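Local atomic coordinates of putative aspartyl-tRNA synthetase (PDB entry 6OD8), a protein that probably catalyses the ATP-dependent attachment of L-aspartate to tRNA(Asp), with release of AMP and diphosphate, as a class II aminoacyl-tRNA synthetase. Residues V95-K100 with F106-D111; V382-T385 with A390-H393; T460-D465 with L496-M501. One frame throughout, in Å; residues are numbered along the deposited sequence.

How the interactions relate
The three contacts illustrate how chemistry follows place in a fold. Interaction 1 joins two neighbouring strands of the OB-fold domain and is the most extensive, though only partly buried: backbone hydrogen bonds run between a buried apolar face and a more exposed, partly hydrated one. Interactions 2 and 3 belong to the class II synthetase domain, with nearest atoms about 12 Å apart, yet hold different elements. In 382-385 with 390-393, buried although peripheral, a loop proline covers an arginine of a short strand without a direct hydrogen bond; in 460-465 with 496-501, partly buried, a loop glutamate forms a salt bridge with a helix arginine. Interactions 1 and 3 both touch the second subunit.

Interaction 1: residues V95-K100 with F106-D111; sequences VSTTRK and FMVLRD
Met107 and Val95 meet on the buried face of two antiparallel strands. The bend at the end of the methionine chain (chi3 67°) brings CE over the valine's two methyls, 3.5 Å from Val95 CG1 and nearly as close to CG2. Leu109 adds its CD2 at 4.1 Å from Val95 CG2, and Val143 and Ile137 also pack against the valine. Thr98 lies alongside Met107, OG1 in van der Waals contact with CG; that hydroxyl hydrogen-bonds to Met134 O.

The other face is looser and more open to solvent, with Arg99 exposed and Thr97, Val108 and Phe106 partly exposed. Arg99, extended from CG to NE, holds its guanidinium over one face of the Phe106 ring with the planes only 10° apart; the overlap is displaced toward the rim, and NH2 stays 3.9 Å from Phe106 CD2. Beside it a water donates to Phe106 O and bonds Thr97 OG1.

Between Val95 and Thr97 the register slips by one residue, so that Ser96 and Thr97 both face Val108. Ser96 N donates to Val108 O at 2.8 Å, whereas Val108 N reaches Thr97 O at 3.2 Å from 39° above the carbonyl plane. The extra residue turns its side chain toward the partner strand, where Ser96 OG accepts a bond of 3.0 Å from Arg110 NH1. Arg110 also forms salt bridges with Glu140 and with Asp286 of the second subunit. This is a classic beta bulge in the N-terminal OB fold that binds the tRNA anticodon in the class II Asp, Asn and Lys enzymes, and probably here.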
loop_
_atom_site.group_PDB
_atom_site.type_symbol
_atom_site.label_atom_id
_atom_site.label_comp_id
_atom_site.label_asym_id
_atom_site.label_seq_id
_atom_site.Cartn_x
_atom_site.Cartn_y
_atom_site.Cartn_z
ATOM N N VAL A 95 8.192 -24.280 21.029
ATOM C CA VAL A 95 8.951 -25.502 21.282
ATOM C C VAL A 95 9.199 -26.157 19.923
ATOM O O VAL A 95 8.294 -26.745 19.332
ATOM C CB VAL A 95 8.205 -26.438 22.231
ATOM C CG1 VAL A 95 8.990 -27.720 22.450
ATOM C CG2 VAL A 95 7.909 -25.733 23.579
ATOM N N SER A 96 10.429 -26.049 19.413
ATOM C CA SER A 96 10.747 -26.710 18.147
ATOM C C SER A 96 10.915 -28.206 18.339
ATOM O O SER A 96 10.369 -29.008 17.571
ATOM C CB SER A 96 12.029 -26.139 17.534
ATOM O OG SER A 96 11.816 -24.870 16.961
ATOM N N THR A 97 11.737 -28.590 19.313
ATOM C CA THR A 97 11.967 -29.977 19.666
ATOM C C THR A 97 12.038 -30.065 21.183
ATOM O O THR A 97 12.312 -29.072 21.870
ATOM C CB THR A 97 13.264 -30.531 19.065
ATOM O OG1 THR A 97 14.377 -29.810 19.613
ATOM C CG2 THR A 97 13.270 -30.401 17.541
ATOM N N THR A 98 11.809 -31.268 21.699
ATOM C CA THR A 98 11.971 -31.484 23.129
ATOM C C THR A 98 12.126 -32.972 23.373
ATOM O O THR A 98 11.475 -33.786 22.713
ATOM C CB THR A 98 10.791 -30.919 23.939
ATOM O OG1 THR A 98 11.055 -31.081 25.341
ATOM C CG2 THR A 98 9.494 -31.636 23.570
ATOM N N ARG A 99 13.012 -33.315 24.301
ATOM C CA ARG A 99 13.285 -34.709 24.603
ATOM C C ARG A 99 13.775 -34.802 26.035
ATOM O O ARG A 99 14.323 -33.842 26.586
ATOM C CB ARG A 99 14.323 -35.314 23.653
ATOM C CG ARG A 99 15.712 -34.726 23.802
ATOM C CD ARG A 99 16.721 -35.391 22.871
ATOM N NE ARG A 99 18.069 -34.855 23.061
ATOM C CZ ARG A 99 18.980 -35.391 23.869
ATOM N NH1 ARG A 99 18.698 -36.487 24.561
ATOM N NH2 ARG A 99 20.177 -34.829 23.985
ATOM N N LYS A 100 13.568 -35.973 26.623
ATOM C CA LYS A 100 14.038 -36.307 27.956
ATOM C C LYS A 100 15.130 -37.363 27.836
ATOM O O LYS A 100 15.111 -38.193 26.921
ATOM C CB LYS A 100 12.875 -36.817 28.815
ATOM C CG LYS A 100 13.239 -37.219 30.231
ATOM C CD LYS A 100 12.296 -38.293 30.757
ATOM C CE LYS A 100 10.856 -37.832 30.701
ATOM N NZ LYS A 100 9.890 -38.886 31.131
ATOM N N PHE A 106 15.967 -31.532 27.318
ATOM C CA PHE A 106 16.648 -30.712 26.325
ATOM C C PHE A 106 15.633 -30.259 25.295
ATOM O O PHE A 106 14.907 -31.087 24.733
ATOM C CB PHE A 106 17.774 -31.479 25.622
ATOM C CG PHE A 106 18.846 -31.961 26.555
ATOM C CD1 PHE A 106 19.968 -31.189 26.792
ATOM C CD2 PHE A 106 18.725 -33.185 27.198
ATOM C CE1 PHE A 106 20.956 -31.630 27.643
ATOM C CE2 PHE A 106 19.710 -33.634 28.054
ATOM C CZ PHE A 106 20.826 -32.853 28.278
ATOM N N MET A 107 15.607 -28.955 25.036
ATOM C CA MET A 107 14.662 -28.359 24.109
ATOM C C MET A 107 15.399 -27.388 23.202
ATOM O O MET A 107 16.461 -26.856 23.543
ATOM C CB MET A 107 13.536 -27.604 24.840
ATOM C CG MET A 107 12.926 -28.342 26.021
ATOM S SD MET A 107 11.700 -27.338 26.893
ATOM C CE MET A 107 10.425 -27.231 25.650
ATOM N N VAL A 108 14.812 -27.152 22.042
ATOM C CA VAL A 108 15.177 -26.028 21.193
ATOM C C VAL A 108 13.967 -25.118 21.152
ATOM O O VAL A 108 12.880 -25.551 20.743
ATOM C CB VAL A 108 15.579 -26.457 19.771
ATOM C CG1 VAL A 108 15.798 -25.209 18.926
ATOM C CG2 VAL A 108 16.831 -27.333 19.797
ATOM N N LEU A 109 14.148 -23.872 21.600
ATOM C CA LEU A 109 13.104 -22.856 21.568
ATOM C C LEU A 109 13.370 -21.893 20.417
ATOM O O LEU A 109 14.524 -21.553 20.128
ATOM C CB LEU A 109 13.027 -22.089 22.895
ATOM C CG LEU A 109 12.796 -22.991 24.117
ATOM C CD1 LEU A 109 12.700 -22.182 25.424
ATOM C CD2 LEU A 109 11.581 -23.887 23.934
ATOM N N ARG A 110 12.289 -21.452 19.775
ATOM C CA ARG A 110 12.342 -20.766 18.488
ATOM C C ARG A 110 11.393 -19.572 18.481
ATOM O O ARG A 110 10.308 -19.627 19.065
ATOM C CB ARG A 110 11.945 -21.741 17.372
ATOM C CG ARG A 110 11.994 -21.208 15.982
ATOM C CD ARG A 110 11.328 -22.164 14.995
ATOM N NE ARG A 110 9.891 -21.915 14.849
ATOM C CZ ARG A 110 8.931 -22.790 15.142
ATOM N NH1 ARG A 110 9.224 -24.004 15.620
ATOM N NH2 ARG A 110 7.665 -22.443 14.968
ATOM N N ASP A 111 11.795 -18.501 17.800
ATOM C CA ASP A 111 10.860 -17.442 17.415
ATOM C C ASP A 111 11.295 -16.974 16.030
ATOM O O ASP A 111 12.274 -16.230 15.894
ATOM C CB ASP A 111 10.839 -16.305 18.427
ATOM C CG ASP A 111 9.726 -15.305 18.147
ATOM O OD1 ASP A 111 9.023 -15.450 17.123
ATOM O OD2 ASP A 111 9.564 -14.371 18.950
HETATM O O HOH W 1 15.662 -31.138 21.896
#

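Interaction 2: residues V382-T385 with A390-H393; sequences VVPT and ARVH. With EDO (1,2-ethanediol), chain E.
The guanidinium of Arg391 carries the ring of Pro384 on one face and polar partners at its edge. Pro384 CD sits 3.2 Å above the guanidinium plane, displaced toward the rim, and comes within 3.3 Å of Arg391 NH2; Pro384 CG follows, 3.7 Å from Arg391 CZ. In the plane, NH1 gives a fairly straight bond of 2.8 Å, with an angle of 161° at the hydrogen, to O2 of an ethanediol molecule that probably came from the crystallisation liquor. Also in the plane, Arg391 NE donates to a water that in turn donates to Val382 O, so the two segments are joined through solvent. With partners at NE and NH1, rotation of the flat group is restrained while the proline packs against it.

Pro384 CB also rests against Ala390 O at 3.3 Å, and the extended Arg391 chain carries its charged end over to the proline ring. Nearby, Pro384 O accepts from Gln389 NE2 and Ala390 N gives a bond to Asp386 OD2. The result is a loop folded back on the short strand 391-392, next to the outermost strand, 376-377, in the peripheral part of the sheet of the synthetase domain.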
loop_
_atom_site.group_PDB
_atom_site.type_symbol
_atom_site.label_atom_id
_atom_site.label_comp_id
_atom_site.label_asym_id
_atom_site.label_seq_id
_atom_site.Cartn_x
_atom_site.Cartn_y
_atom_site.Cartn_z
ATOM N N VAL A 382 27.426 8.793 -25.820
ATOM C CA VAL A 382 28.218 7.723 -26.418
ATOM C C VAL A 382 27.292 6.853 -27.264
ATOM O O VAL A 382 26.404 6.169 -26.738
ATOM C CB VAL A 382 28.961 6.893 -25.365
ATOM C CG1 VAL A 382 29.833 5.804 -26.069
ATOM C CG2 VAL A 382 29.841 7.807 -24.488
ATOM N N VAL A 383 27.519 6.878 -28.576
ATOM C CA VAL A 383 26.755 6.121 -29.563
ATOM C C VAL A 383 27.279 4.692 -29.550
ATOM O O VAL A 383 28.506 4.496 -29.576
ATOM C CB VAL A 383 26.900 6.744 -30.967
ATOM C CG1 VAL A 383 25.984 6.066 -31.966
ATOM C CG2 VAL A 383 26.646 8.227 -30.924
ATOM N N PRO A 384 26.420 3.671 -29.553
ATOM C CA PRO A 384 26.934 2.303 -29.463
ATOM C C PRO A 384 27.587 1.880 -30.760
ATOM O O PRO A 384 27.152 2.272 -31.847
ATOM C CB PRO A 384 25.690 1.457 -29.160
ATOM C CG PRO A 384 24.532 2.256 -29.681
ATOM C CD PRO A 384 24.947 3.715 -29.635
ATOM N N THR A 385 28.670 1.115 -30.629
ATOM C CA THR A 385 29.190 0.324 -31.730
ATOM C C THR A 385 28.889 -1.156 -31.558
ATOM O O THR A 385 29.220 -1.940 -32.444
ATOM C CB THR A 385 30.709 0.523 -31.893
ATOM O OG1 THR A 385 31.399 0.004 -30.748
ATOM C CG2 THR A 385 31.038 1.999 -32.061
ATOM N N ALA A 390 23.191 -1.975 -28.182
ATOM C CA ALA A 390 22.717 -1.823 -26.821
ATOM C C ALA A 390 23.238 -0.528 -26.203
ATOM O O ALA A 390 24.280 0.016 -26.585
ATOM C CB ALA A 390 23.136 -3.026 -25.980
ATOM N N ARG A 391 22.501 -0.059 -25.193
ATOM C CA ARG A 391 22.775 1.204 -24.533
ATOM C C ARG A 391 22.467 1.059 -23.054
ATOM O O ARG A 391 21.591 0.282 -22.664
ATOM C CB ARG A 391 21.898 2.346 -25.068
ATOM C CG ARG A 391 22.287 2.884 -26.413
ATOM C CD ARG A 391 21.297 3.973 -26.817
ATOM N NE ARG A 391 21.743 4.691 -28.014
ATOM C CZ ARG A 391 21.479 4.305 -29.256
ATOM N NH1 ARG A 391 20.770 3.197 -29.471
ATOM N NH2 ARG A 391 21.936 5.023 -30.285
ATOM N N VAL A 392 23.169 1.834 -22.238
ATOM C CA VAL A 392 22.702 2.090 -20.878
ATOM C C VAL A 392 22.439 3.584 -20.772
ATOM O O VAL A 392 23.023 4.378 -21.513
ATOM C CB VAL A 392 23.715 1.621 -19.804
ATOM C CG1 VAL A 392 24.029 0.140 -19.981
ATOM C CG2 VAL A 392 24.971 2.460 -19.838
ATOM N N HIS A 393 21.518 3.968 -19.888
ATOM C CA HIS A 393 21.310 5.396 -19.681
ATOM C C HIS A 393 22.574 6.059 -19.127
ATOM O O HIS A 393 22.986 7.123 -19.607
ATOM C CB HIS A 393 20.115 5.660 -18.764
ATOM C CG HIS A 393 19.846 7.124 -18.571
ATOM N ND1 HIS A 393 20.288 7.821 -17.467
ATOM C CD2 HIS A 393 19.285 8.042 -19.394
ATOM C CE1 HIS A 393 19.959 9.095 -17.593
ATOM N NE2 HIS A 393 19.355 9.257 -18.757
HETATM C C1 EDO E . 17.247 0.984 -27.298
HETATM O O1 EDO E . 16.927 1.818 -26.183
HETATM C C2 EDO E . 18.656 0.414 -27.133
HETATM O O2 EDO E . 19.631 1.299 -27.696
HETATM O O HOH W 2 23.747 6.805 -27.050
#

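Interaction 3: residues T460-D465 with L496-M501; sequences TMECKD and LARAKM. With EDO (1,2-ethanediol), chain C; EDO (1,2-ethanediol), chain F.
A salt bridge between a loop and a helix joins two outlying elements of the class II synthetase domain: Glu462, in the loop leading to strand 472-477, meets Arg498 of helix 492-501. One oxygen makes the bond. Arg498 NH1 donates to Glu462 OE2 at 2.8 Å (146° at the hydrogen), and OE2 receives it on its anti lone pair, turned away from OE1. The carboxylate oxygen is close to the guanidinium plane, but the two flat groups stand nearly perpendicular, 86° apart, so this is a single-point contact and not a two-pronged pairing.

The arginine gets there by leaving the helix with CG anti to the backbone N (chi1 -176°) and staying extended as far as NE. On the way its CD packs 3.2 Å from Thr460 O. Its polar end is held further by the preceding part of the loop, since NE bonds to Pro457 O and NH1 also to Ser453 OG; this buried group is therefore gripped from several directions. Glu462 is the more accessible partner. Two ethanediol molecules, probably from the crystallisation liquor, donate to it: both reach OE1, at 2.7 Å from O1 of one and 2.8 Å from O2 of the other, and the latter also reaches OE2. The first also accepts from Glu462 N through its O2. Met501 CE lies 3.8 Å from Glu462 OE2.

Gln64 of the second subunit donates to Glu462 O, and Met62 of that subunit packs on Met461. Helix 492-501 is thus tied to a loop that the second subunit of the class II dimer contacts directly.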
loop_
_atom_site.group_PDB
_atom_site.type_symbol
_atom_site.label_atom_id
_atom_site.label_comp_id
_atom_site.label_asym_id
_atom_site.label_seq_id
_atom_site.Cartn_x
_atom_site.Cartn_y
_atom_site.Cartn_z
ATOM N N THR A 460 -1.852 2.174 -26.310
ATOM C CA THR A 460 -0.414 2.399 -26.480
ATOM C C THR A 460 -0.145 3.325 -27.668
ATOM O O THR A 460 -0.619 3.064 -28.780
ATOM C CB THR A 460 0.286 1.066 -26.706
ATOM O OG1 THR A 460 -0.070 0.175 -25.643
ATOM C CG2 THR A 460 1.811 1.260 -26.741
ATOM N N MET A 461 0.650 4.382 -27.443
ATOM C CA MET A 461 1.006 5.313 -28.517
ATOM C C MET A 461 1.931 4.650 -29.529
ATOM O O MET A 461 2.938 4.042 -29.154
ATOM C CB MET A 461 1.681 6.564 -27.940
ATOM C CG MET A 461 2.010 7.655 -28.988
ATOM S SD MET A 461 0.564 8.562 -29.544
ATOM C CE MET A 461 0.363 9.715 -28.150
ATOM N N GLU A 462 1.586 4.766 -30.821
ATOM C CA GLU A 462 2.430 4.234 -31.889
ATOM C C GLU A 462 3.606 5.176 -32.191
ATOM O O GLU A 462 3.543 6.385 -31.955
ATOM C CB GLU A 462 1.595 4.011 -33.162
ATOM C CG GLU A 462 0.593 2.857 -33.033
ATOM C CD GLU A 462 -0.577 2.954 -34.009
ATOM O OE1 GLU A 462 -0.552 3.828 -34.908
ATOM O OE2 GLU A 462 -1.531 2.153 -33.874
ATOM N N CYS A 463 4.695 4.610 -32.729
ATOM C CA CYS A 463 5.810 5.446 -33.167
ATOM C C CYS A 463 5.405 6.245 -34.402
ATOM O O CYS A 463 4.854 5.693 -35.359
ATOM C CB CYS A 463 7.051 4.610 -33.491
ATOM S SG CYS A 463 7.553 3.536 -32.151
ATOM N N LYS A 464 5.708 7.545 -34.374
ATOM C CA LYS A 464 5.399 8.427 -35.496
ATOM C C LYS A 464 6.110 7.991 -36.773
ATOM O O LYS A 464 5.534 8.056 -37.869
ATOM C CB LYS A 464 5.804 9.858 -35.153
ATOM C CG LYS A 464 5.278 10.876 -36.160
ATOM C CD LYS A 464 5.265 12.265 -35.600
ATOM C CE LYS A 464 4.275 13.124 -36.364
ATOM N NZ LYS A 464 4.614 13.161 -37.812
ATOM N N ASP A 465 7.376 7.574 -36.654
ATOM C CA ASP A 465 8.169 7.216 -37.827
ATOM C C ASP A 465 7.771 5.871 -38.417
ATOM O O ASP A 465 8.062 5.606 -39.584
ATOM C CB ASP A 465 9.659 7.205 -37.468
ATOM C CG ASP A 465 9.953 6.403 -36.200
ATOM O OD1 ASP A 465 9.334 6.682 -35.141
ATOM O OD2 ASP A 465 10.798 5.486 -36.261
ATOM N N LEU A 496 -9.678 6.286 -30.013
ATOM C CA LEU A 496 -10.766 5.519 -30.623
ATOM C C LEU A 496 -10.314 4.862 -31.927
ATOM O O LEU A 496 -10.685 3.718 -32.218
ATOM C CB LEU A 496 -11.980 6.423 -30.856
ATOM C CG LEU A 496 -12.750 6.897 -29.614
ATOM C CD1 LEU A 496 -13.708 8.020 -29.973
ATOM C CD2 LEU A 496 -13.505 5.741 -28.960
ATOM N N ALA A 497 -9.488 5.561 -32.708
ATOM C CA ALA A 497 -9.014 5.009 -33.972
ATOM C C ALA A 497 -8.154 3.765 -33.756
ATOM O O ALA A 497 -8.272 2.789 -34.508
ATOM C CB ALA A 497 -8.244 6.077 -34.747
ATOM N N ARG A 498 -7.271 3.774 -32.749
ATOM C CA ARG A 498 -6.454 2.582 -32.532
ATOM C C ARG A 498 -7.310 1.427 -32.013
ATOM O O ARG A 498 -7.131 0.277 -32.436
ATOM C CB ARG A 498 -5.275 2.876 -31.596
ATOM C CG ARG A 498 -4.327 1.660 -31.411
ATOM C CD ARG A 498 -3.015 1.964 -30.650
ATOM N NE ARG A 498 -2.450 0.736 -30.082
ATOM C CZ ARG A 498 -1.759 -0.161 -30.784
ATOM N NH1 ARG A 498 -1.511 0.048 -32.073
ATOM N NH2 ARG A 498 -1.302 -1.258 -30.203
ATOM N N ALA A 499 -8.272 1.719 -31.131
ATOM C CA ALA A 499 -9.181 0.675 -30.660
ATOM C C ALA A 499 -9.965 0.059 -31.816
ATOM O O ALA A 499 -10.188 -1.157 -31.848
ATOM C CB ALA A 499 -10.136 1.241 -29.608
ATOM N N LYS A 500 -10.403 0.884 -32.764
ATOM C CA LYS A 500 -11.134 0.358 -33.915
ATOM C C LYS A 500 -10.247 -0.564 -34.742
ATOM O O LYS A 500 -10.667 -1.656 -35.141
ATOM C CB LYS A 500 -11.670 1.506 -34.767
ATOM N N MET A 501 -9.006 -0.137 -35.004
ATOM C CA MET A 501 -8.061 -0.968 -35.744
ATOM C C MET A 501 -7.853 -2.319 -35.069
ATOM O O MET A 501 -7.697 -3.346 -35.747
ATOM C CB MET A 501 -6.720 -0.245 -35.888
ATOM C CG MET A 501 -5.639 -1.075 -36.585
ATOM S SD MET A 501 -3.956 -0.500 -36.276
ATOM C CE MET A 501 -3.764 -0.885 -34.536
HETATM C C1 EDO C . -4.492 3.592 -35.829
HETATM O O1 EDO C . -4.103 3.290 -34.480
HETATM C C2 EDO C . -3.435 4.474 -36.494
HETATM O O2 EDO C . -2.378 3.668 -37.032
HETATM C C1 EDO F . -1.277 7.367 -33.834
HETATM O O1 EDO F . -0.430 6.551 -34.668
HETATM C C2 EDO F . -0.907 7.167 -32.360
HETATM O O2 EDO F . -0.954 5.774 -32.020
#